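Local coordinates for protein gamma-glutamyl-gamma-aminobutyraldehyde dehydrogenase (Burkholderia cenocepacia, PDB 4LIH) that probably oxidises aldehydes such as gamma-glutamyl-gamma-aminobutyraldehyde to carboxylic acids, with NAD(P)+ as the electron acceptor, at residues 104-109 / 128-133; 171-176 / 183-188; 196-201 / 206-211. All coordinates share one frame; numbering follows the deposited sequence.

Contact 1: 104-109 / 128-133; sequences EHLDEL and DVPGAA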
loop_
_atom_site.group_PDB
_atom_site.type_symbol
_atom_site.label_atom_id
_atom_site.label_comp_id
_atom_site.label_asym_id
_atom_site.label_seq_id
_atom_site.Cartn_x
_atom_site.Cartn_y
_atom_site.Cartn_z
ATOM N N GLU A 104 -4.698 34.046 -2.041
ATOM C CA GLU A 104 -4.891 35.440 -1.661
ATOM C C GLU A 104 -4.566 36.383 -2.840
ATOM O O GLU A 104 -5.191 37.426 -3.020
ATOM C CB GLU A 104 -3.985 35.813 -0.492
ATOM C CG GLU A 104 -4.420 35.283 0.859
ATOM C CD GLU A 104 -3.424 35.676 1.921
ATOM O OE1 GLU A 104 -2.975 36.825 1.868
ATOM O OE2 GLU A 104 -3.081 34.832 2.777
ATOM N N HIS A 105 -3.570 36.012 -3.623
ATOM C CA HIS A 105 -3.175 36.775 -4.800
ATOM C C HIS A 105 -3.768 36.199 -6.091
ATOM O O HIS A 105 -3.241 36.420 -7.180
ATOM C CB HIS A 105 -1.655 36.819 -4.879
ATOM C CG HIS A 105 -1.021 37.583 -3.757
ATOM N ND1 HIS A 105 -0.706 38.923 -3.867
ATOM C CD2 HIS A 105 -0.661 37.215 -2.505
ATOM C CE1 HIS A 105 -0.167 39.344 -2.736
ATOM N NE2 HIS A 105 -0.124 38.327 -1.893
ATOM N N LEU A 106 -4.880 35.489 -5.980
ATOM C CA LEU A 106 -5.428 34.822 -7.156
ATOM C C LEU A 106 -5.717 35.777 -8.325
ATOM O O LEU A 106 -5.444 35.414 -9.468
ATOM C CB LEU A 106 -6.673 34.000 -6.833
ATOM C CG LEU A 106 -7.278 33.332 -8.083
ATOM C CD1 LEU A 106 -7.662 31.887 -7.834
ATOM C CD2 LEU A 106 -8.465 34.111 -8.587
ATOM N N ASP A 107 -6.317 36.949 -8.059
ATOM C CA ASP A 107 -6.647 37.895 -9.152
ATOM C C ASP A 107 -5.386 38.361 -9.900
ATOM O O ASP A 107 -5.360 38.326 -11.124
ATOM C CB ASP A 107 -7.421 39.133 -8.662
ATOM C CG ASP A 107 -8.833 38.809 -8.231
ATOM O OD1 ASP A 107 -9.328 37.703 -8.438
ATOM O OD2 ASP A 107 -9.477 39.696 -7.665
ATOM N N GLU A 108 -4.361 38.764 -9.160
ATOM C CA GLU A 108 -3.075 39.170 -9.738
ATOM C C GLU A 108 -2.439 38.047 -10.574
ATOM O O GLU A 108 -1.991 38.276 -11.705
ATOM C CB GLU A 108 -2.091 39.602 -8.656
ATOM C CG GLU A 108 -0.793 40.159 -9.189
ATOM C CD GLU A 108 0.281 40.298 -8.145
ATOM O OE1 GLU A 108 0.044 39.949 -6.963
ATOM O OE2 GLU A 108 1.371 40.762 -8.506
ATOM N N LEU A 109 -2.450 36.838 -10.029
ATOM C CA LEU A 109 -1.789 35.715 -10.695
ATOM C C LEU A 109 -2.578 35.323 -11.947
ATOM O O LEU A 109 -2.017 35.001 -12.982
ATOM C CB LEU A 109 -1.659 34.530 -9.739
ATOM C CG LEU A 109 -0.631 34.666 -8.636
ATOM C CD1 LEU A 109 -0.770 33.523 -7.641
ATOM C CD2 LEU A 109 0.771 34.718 -9.226
ATOM N N ASP A 128 -6.413 27.465 -13.807
ATOM C CA ASP A 128 -4.935 27.514 -13.678
ATOM C C ASP A 128 -4.427 27.854 -12.257
ATOM O O ASP A 128 -3.700 27.082 -11.661
ATOM C CB ASP A 128 -4.341 28.491 -14.742
ATOM C CG ASP A 128 -4.771 28.110 -16.167
ATOM O OD1 ASP A 128 -5.912 28.394 -16.581
ATOM O OD2 ASP A 128 -3.993 27.462 -16.866
ATOM N N VAL A 129 -4.808 29.009 -11.705
ATOM C CA VAL A 129 -4.325 29.389 -10.398
ATOM C C VAL A 129 -4.915 28.443 -9.286
ATOM O O VAL A 129 -4.179 27.866 -8.532
ATOM C CB VAL A 129 -4.557 30.894 -10.133
ATOM C CG1 VAL A 129 -4.021 31.269 -8.747
ATOM C CG2 VAL A 129 -3.890 31.754 -11.249
ATOM N N PRO A 130 -6.223 28.199 -9.249
ATOM C CA PRO A 130 -6.666 27.245 -8.217
ATOM C C PRO A 130 -6.033 25.850 -8.331
ATOM O O PRO A 130 -5.776 25.225 -7.295
ATOM C CB PRO A 130 -8.184 27.163 -8.423
ATOM C CG PRO A 130 -8.541 28.387 -9.162
ATOM C CD PRO A 130 -7.361 28.744 -10.017
ATOM N N GLY A 131 -5.777 25.400 -9.565
ATOM C CA GLY A 131 -5.117 24.099 -9.849
ATOM C C GLY A 131 -3.709 24.091 -9.273
ATOM O O GLY A 131 -3.289 23.124 -8.683
ATOM N N ALA A 132 -2.969 25.182 -9.453
ATOM C CA ALA A 132 -1.621 25.262 -8.912
ATOM C C ALA A 132 -1.619 25.141 -7.396
ATOM O O ALA A 132 -0.737 24.450 -6.813
ATOM C CB ALA A 132 -0.927 26.577 -9.333
ATOM N N ALA A 133 -2.541 25.877 -6.767
ATOM C CA ALA A 133 -2.627 25.970 -5.325
ATOM C C ALA A 133 -3.046 24.586 -4.795
ATOM O O ALA A 133 -2.416 24.103 -3.889
ATOM C CB ALA A 133 -3.608 27.023 -4.901
#
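Leu106 swings its CG anti to the backbone N (chi1 178°), and Val129 holds CG1 in the equivalent place (chi1 -179°), so that the two branched side chains run into each other between helix 106-117 and helix 121-142. This is helix-to-helix packing within the aldehyde dehydrogenase fold, between two helices consecutive in the chain, and 186 Å² of surface is buried by it. Val129 makes the larger part of its helix's contact and divides its two methyls between the leucines, though CG1 also comes near Leu109. CG1 meets Leu106 CD1 at 3.8 Å and also lies close to Leu106 CG, the two side chains running obliquely to each other. CG2, beside its own backbone N, turns to the next turn of the partner helix and lies 3.9 Å from Leu109 CB, where the side chains cross at about a right angle. Leu109, buried, meets Val129 mainly with CB, and its side chain also touches Met102 and, on helix 206-218, Arg210 and Val211.

At the N-terminal end of helix 106-117, His105 occupies the N-cap position and its ND1 gives a weak hydrogen bond to Glu108 OE1 (3.3 Å, N-H...O angle 142°). Glu108 OE2 forms a salt bridge with Arg210. The remaining contact is made by the proline ring, which crosses the leucine nearly at right angles: Leu106 CD1 lies 3.8 Å from Pro130 CD.

Contact 2: 171-176 / 183-188; sequences AVVPWN and AWKFGP
Strand 157-172 and helix 178-191 are the first two elements of a beta-alpha-beta unit, and the contact packs the helix against the end of the strand and the loop that leaves it. Lys185 does all the touching from the helical side, through the aliphatic root of its chain. Its CB lies 3.8 Å from Ala171 CB, and its CG is 3.8 Å from Val173 CG1, with Ala171 CB also near CG at 4.0 Å. The side chains of Val173 and Lys185 pass in opposite directions. Lys185 CG stands anti to its carbonyl carbon, and a bend at chi2 (-49°) turns the rest of the chain, which then continues extended to NZ.

Strand 195-199 completes the beta-alpha-beta unit and lies parallel to 157-172 in the sheet, where Leu198 touches both Ala171 and Val173. CB and CG of Lys185 therefore lie in the buried layer between helix and sheet, although the residue ends in a charge. That charge is met outside the two segments: NZ forms a salt bridge with Asp484 OD2 and a hydrogen bond with Thr250 OG1. The side chain also comes within about 4 Å of that of Glu274, the predicted active-site residue. On the helix itself, Ala183 CA sits 3.3 Å above the plane of the Phe186 ring, over its centre.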
loop_
_atom_site.group_PDB
_atom_site.type_symbol
_atom_site.label_atom_id
_atom_site.label_comp_id
_atom_site.label_asym_id
_atom_site.label_seq_id
_atom_site.Cartn_x
_atom_site.Cartn_y
_atom_site.Cartn_z
ATOM N N ALA A 171 13.411 22.071 -13.192
ATOM C CA ALA A 171 12.144 21.952 -13.936
ATOM C C ALA A 171 12.046 22.977 -15.068
ATOM O O ALA A 171 12.135 24.184 -14.835
ATOM C CB ALA A 171 11.005 22.118 -12.984
ATOM N N VAL A 172 11.844 22.483 -16.288
ATOM C CA VAL A 172 11.691 23.302 -17.474
ATOM C C VAL A 172 10.271 23.084 -17.972
ATOM O O VAL A 172 9.901 21.953 -18.308
ATOM C CB VAL A 172 12.692 22.870 -18.566
ATOM C CG1 VAL A 172 12.523 23.701 -19.841
ATOM C CG2 VAL A 172 14.129 22.915 -18.043
ATOM N N VAL A 173 9.463 24.138 -17.962
ATOM C CA VAL A 173 8.048 24.002 -18.241
ATOM C C VAL A 173 7.583 24.882 -19.386
ATOM O O VAL A 173 8.265 25.833 -19.732
ATOM C CB VAL A 173 7.224 24.263 -16.963
ATOM C CG1 VAL A 173 7.600 23.240 -15.902
ATOM C CG2 VAL A 173 7.493 25.653 -16.465
ATOM N N PRO A 174 6.408 24.564 -19.975
ATOM C CA PRO A 174 6.015 25.194 -21.185
ATOM C C PRO A 174 5.117 26.392 -20.912
ATOM O O PRO A 174 4.914 26.789 -19.780
ATOM C CB PRO A 174 5.266 24.063 -21.912
ATOM C CG PRO A 174 4.578 23.382 -20.847
ATOM C CD PRO A 174 5.363 23.611 -19.548
ATOM N N TRP A 175 4.637 26.986 -21.988
ATOM C CA TRP A 175 3.863 28.230 -21.947
ATOM C C TRP A 175 2.374 28.029 -22.035
ATOM O O TRP A 175 1.617 29.010 -21.957
ATOM C CB TRP A 175 4.309 29.150 -23.111
ATOM C CG TRP A 175 4.368 28.435 -24.483
ATOM C CD1 TRP A 175 5.497 27.955 -25.092
ATOM C CD2 TRP A 175 3.285 28.138 -25.371
ATOM N NE1 TRP A 175 5.179 27.361 -26.276
ATOM C CE2 TRP A 175 3.833 27.466 -26.486
ATOM C CE3 TRP A 175 1.906 28.353 -25.330
ATOM C CZ2 TRP A 175 3.052 27.046 -27.574
ATOM C CZ3 TRP A 175 1.120 27.945 -26.424
ATOM C CH2 TRP A 175 1.698 27.285 -27.524
ATOM N N ASN A 176 1.916 26.800 -22.273
ATOM C CA ASN A 176 0.463 26.628 -22.484
ATOM C C ASN A 176 -0.303 26.652 -21.163
ATOM O O ASN A 176 -1.457 27.154 -21.109
ATOM C CB ASN A 176 0.130 25.399 -23.330
ATOM C CG ASN A 176 0.600 24.102 -22.702
ATOM O OD1 ASN A 176 1.600 24.066 -21.965
ATOM N ND2 ASN A 176 -0.164 23.034 -22.922
ATOM N N ALA A 183 3.708 24.208 -11.165
ATOM C CA ALA A 183 3.305 23.654 -9.876
ATOM C C ALA A 183 3.259 22.109 -9.887
ATOM O O ALA A 183 3.552 21.475 -8.893
ATOM C CB ALA A 183 1.955 24.196 -9.512
ATOM N N TRP A 184 2.873 21.501 -11.012
ATOM C CA TRP A 184 2.900 20.010 -11.126
ATOM C C TRP A 184 4.320 19.447 -10.926
ATOM O O TRP A 184 4.490 18.322 -10.450
ATOM C CB TRP A 184 2.378 19.547 -12.502
ATOM C CG TRP A 184 0.903 19.529 -12.598
ATOM C CD1 TRP A 184 0.023 20.157 -11.762
ATOM C CD2 TRP A 184 0.107 18.857 -13.580
ATOM N NE1 TRP A 184 -1.269 19.937 -12.181
ATOM C CE2 TRP A 184 -1.246 19.127 -13.281
ATOM C CE3 TRP A 184 0.409 18.074 -14.706
ATOM C CZ2 TRP A 184 -2.316 18.631 -14.057
ATOM C CZ3 TRP A 184 -0.663 17.543 -15.463
ATOM C CH2 TRP A 184 -2.000 17.849 -15.133
ATOM N N LYS A 185 5.323 20.225 -11.326
ATOM C CA LYS A 185 6.720 19.915 -10.994
ATOM C C LYS A 185 7.093 20.315 -9.570
ATOM O O LYS A 185 7.535 19.479 -8.790
ATOM C CB LYS A 185 7.719 20.559 -11.958
ATOM C CG LYS A 185 7.467 20.373 -13.454
ATOM C CD LYS A 185 7.185 18.966 -13.891
ATOM C CE LYS A 185 7.026 18.954 -15.396
ATOM N NZ LYS A 185 6.509 17.653 -15.888
ATOM N N PHE A 186 6.938 21.582 -9.201
ATOM C CA PHE A 186 7.508 22.026 -7.919
ATOM C C PHE A 186 6.716 21.586 -6.676
ATOM O O PHE A 186 7.265 21.546 -5.579
ATOM C CB PHE A 186 7.812 23.543 -7.914
ATOM C CG PHE A 186 6.612 24.459 -8.004
ATOM C CD1 PHE A 186 5.642 24.499 -7.003
ATOM C CD2 PHE A 186 6.515 25.390 -9.033
ATOM C CE1 PHE A 186 4.586 25.377 -7.091
ATOM C CE2 PHE A 186 5.460 26.274 -9.114
ATOM C CZ PHE A 186 4.498 26.285 -8.138
ATOM N N GLY A 187 5.431 21.364 -6.836
ATOM C CA GLY A 187 4.576 20.832 -5.746
ATOM C C GLY A 187 5.115 19.542 -5.178
ATOM O O GLY A 187 5.539 19.480 -4.015
ATOM N N PRO A 188 5.200 18.508 -6.016
ATOM C CA PRO A 188 5.809 17.277 -5.457
ATOM C C PRO A 188 7.320 17.369 -5.159
ATOM O O PRO A 188 7.802 16.796 -4.174
ATOM C CB PRO A 188 5.561 16.254 -6.554
ATOM C CG PRO A 188 5.279 17.033 -7.808
ATOM C CD PRO A 188 4.573 18.282 -7.335
#

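Contact 3: 196-201 / 206-211; sequences VVLKPS and LTAIRV
Ala208 CB is the single atom of the helix on which both strand-side partners converge. Pro200 comes closest, its CB 3.7 Å and its CG 3.8 Å from that methyl, so one side of the pyrrolidine ring rests against it. Leu198 reaches the same methyl with CD2 at 4.0 Å; its CG is anti to the backbone N (chi1 176°), which lets CD2 reach the methyl of Ala208. Being two residues apart, Leu198 and Pro200 both direct their CB atoms toward the helix, whereas that of the intervening Lys199 is directed away. The backbones come within 6.5 Å at the CA atoms of Pro200 and Ala208, and the whole contact buries 125 Å² of surface.

The next shell begins with Lys199, on the other side of the strand. Its chain bends twice, at chi2 and chi3, and curls back so that NZ donates to Pro200 O at 2.9 Å. The donor stands above the carbonyl plane, 38° out of it, with a C=O...N angle of 135°. NZ also gives hydrogen bonds to Gly230 O and Ala231 O, so three carbonyl oxygens accept from NZ and link the strand end to the loop after strand 225-227.

Strand 195-199, helix 206-218 and strand 225-227 form a beta-alpha-beta unit of the kind found in Rossmann-type domains. The Leu198 side chain also touches Phe225 and Val227 of the neighbouring strand. Farther out, Thr207 and Val211 lean on Ile179 of helix 178-191, while Leu206, Thr207 and Arg210 pack on Leu112 of helix 106-117.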
loop_
_atom_site.group_PDB
_atom_site.type_symbol
_atom_site.label_atom_id
_atom_site.label_comp_id
_atom_site.label_asym_id
_atom_site.label_seq_id
_atom_site.Cartn_x
_atom_site.Cartn_y
_atom_site.Cartn_z
ATOM N N VAL A 196 14.747 23.302 -5.799
ATOM C CA VAL A 196 14.269 23.454 -7.172
ATOM C C VAL A 196 14.816 24.702 -7.887
ATOM O O VAL A 196 14.821 25.820 -7.339
ATOM C CB VAL A 196 12.734 23.454 -7.202
ATOM C CG1 VAL A 196 12.177 23.772 -8.607
ATOM C CG2 VAL A 196 12.238 22.099 -6.734
ATOM N N VAL A 197 15.254 24.476 -9.122
ATOM C CA VAL A 197 15.523 25.537 -10.085
ATOM C C VAL A 197 14.514 25.384 -11.228
ATOM O O VAL A 197 14.534 24.414 -12.004
ATOM C CB VAL A 197 16.967 25.499 -10.551
ATOM C CG1 VAL A 197 17.270 26.713 -11.424
ATOM C CG2 VAL A 197 17.894 25.480 -9.322
ATOM N N LEU A 198 13.599 26.341 -11.290
ATOM C CA LEU A 198 12.570 26.362 -12.311
ATOM C C LEU A 198 12.932 27.341 -13.455
ATOM O O LEU A 198 13.331 28.476 -13.210
ATOM C CB LEU A 198 11.257 26.760 -11.699
ATOM C CG LEU A 198 10.010 26.960 -12.567
ATOM C CD1 LEU A 198 9.473 25.636 -12.973
ATOM C CD2 LEU A 198 8.981 27.714 -11.727
ATOM N N LYS A 199 12.787 26.867 -14.682
ATOM C CA LYS A 199 13.061 27.630 -15.888
ATOM C C LYS A 199 11.747 27.698 -16.651
ATOM O O LYS A 199 11.386 26.758 -17.372
ATOM C CB LYS A 199 14.157 26.974 -16.716
ATOM C CG LYS A 199 15.041 27.959 -17.497
ATOM C CD LYS A 199 14.277 28.775 -18.535
ATOM C CE LYS A 199 13.959 27.956 -19.762
ATOM N NZ LYS A 199 13.188 28.670 -20.814
ATOM N N PRO A 200 11.002 28.793 -16.482
ATOM C CA PRO A 200 9.755 28.991 -17.215
ATOM C C PRO A 200 10.017 29.308 -18.698
ATOM O O PRO A 200 11.131 29.677 -19.032
ATOM C CB PRO A 200 9.129 30.174 -16.475
ATOM C CG PRO A 200 10.312 30.963 -15.998
ATOM C CD PRO A 200 11.273 29.913 -15.559
ATOM N N SER A 201 9.031 29.097 -19.564
ATOM C CA SER A 201 9.188 29.396 -21.006
ATOM C C SER A 201 9.449 30.874 -21.161
ATOM O O SER A 201 8.882 31.654 -20.425
ATOM C CB SER A 201 7.930 28.952 -21.795
ATOM O OG SER A 201 7.974 29.404 -23.159
ATOM N N LEU A 206 6.045 35.157 -16.311
ATOM C CA LEU A 206 5.600 36.052 -15.211
ATOM C C LEU A 206 5.066 35.380 -13.921
ATOM O O LEU A 206 5.453 35.790 -12.799
ATOM C CB LEU A 206 4.585 37.109 -15.708
ATOM C CG LEU A 206 5.077 38.018 -16.874
ATOM C CD1 LEU A 206 4.040 39.055 -17.258
ATOM C CD2 LEU A 206 6.378 38.675 -16.479
ATOM N N THR A 207 4.169 34.414 -14.049
ATOM C CA THR A 207 3.609 33.770 -12.848
ATOM C C THR A 207 4.672 32.983 -12.087
ATOM O O THR A 207 4.625 32.926 -10.868
ATOM C CB THR A 207 2.327 32.929 -13.107
ATOM O OG1 THR A 207 2.540 31.928 -14.124
ATOM C CG2 THR A 207 1.190 33.830 -13.491
ATOM N N ALA A 208 5.624 32.384 -12.805
ATOM C CA ALA A 208 6.727 31.675 -12.181
ATOM C C ALA A 208 7.474 32.614 -11.249
ATOM O O ALA A 208 7.720 32.305 -10.075
ATOM C CB ALA A 208 7.691 31.157 -13.242
ATOM N N ILE A 209 7.879 33.744 -11.836
ATOM C CA ILE A 209 8.558 34.803 -11.113
ATOM C C ILE A 209 7.733 35.222 -9.910
ATOM O O ILE A 209 8.250 35.277 -8.797
ATOM C CB ILE A 209 8.858 36.021 -12.032
ATOM C CG1 ILE A 209 9.886 35.650 -13.103
ATOM C CG2 ILE A 209 9.358 37.189 -11.189
ATOM C CD1 ILE A 209 10.243 36.724 -14.104
ATOM N N ARG A 210 6.461 35.522 -10.119
ATOM C CA ARG A 210 5.606 35.985 -9.033
ATOM C C ARG A 210 5.527 34.990 -7.872
ATOM O O ARG A 210 5.686 35.395 -6.709
ATOM C CB ARG A 210 4.192 36.345 -9.538
ATOM C CG ARG A 210 3.301 37.061 -8.524
ATOM C CD ARG A 210 3.975 38.353 -8.063
ATOM N NE ARG A 210 3.170 39.092 -7.063
ATOM C CZ ARG A 210 3.437 39.233 -5.761
ATOM N NH1 ARG A 210 4.536 38.760 -5.194
ATOM N NH2 ARG A 210 2.586 39.898 -5.002
ATOM N N VAL A 211 5.317 33.703 -8.160
ATOM C CA VAL A 211 5.124 32.694 -7.092
ATOM C C VAL A 211 6.413 32.429 -6.312
ATOM O O VAL A 211 6.381 31.953 -5.157
ATOM C CB VAL A 211 4.502 31.354 -7.570
ATOM C CG1 VAL A 211 3.124 31.571 -8.183
ATOM C CG2 VAL A 211 5.400 30.581 -8.522
#

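In the fold
Contacts 2 and 3 are wholly buried strand-to-helix joints of two consecutive beta-alpha-beta units sharing strand 195-199; their centres are 8 Å apart, and parallel-sheet pairing of Ala171 with Val197 and Lys199 connects them. Contact 1 is only partly buried and joins helix to helix, with no strand involved. It meets contact 2 where Ala132 packs on Ala183, and contact 3 through the Glu108-Arg210 salt bridge. All three are apolar across their segments but differ in what surrounds them: contact 1 has charged groups at its margin, contact 2 includes a lysine whose side chain lies close to that of the predicted active-site residue, and contact 3 has its lysine on the strand's other face.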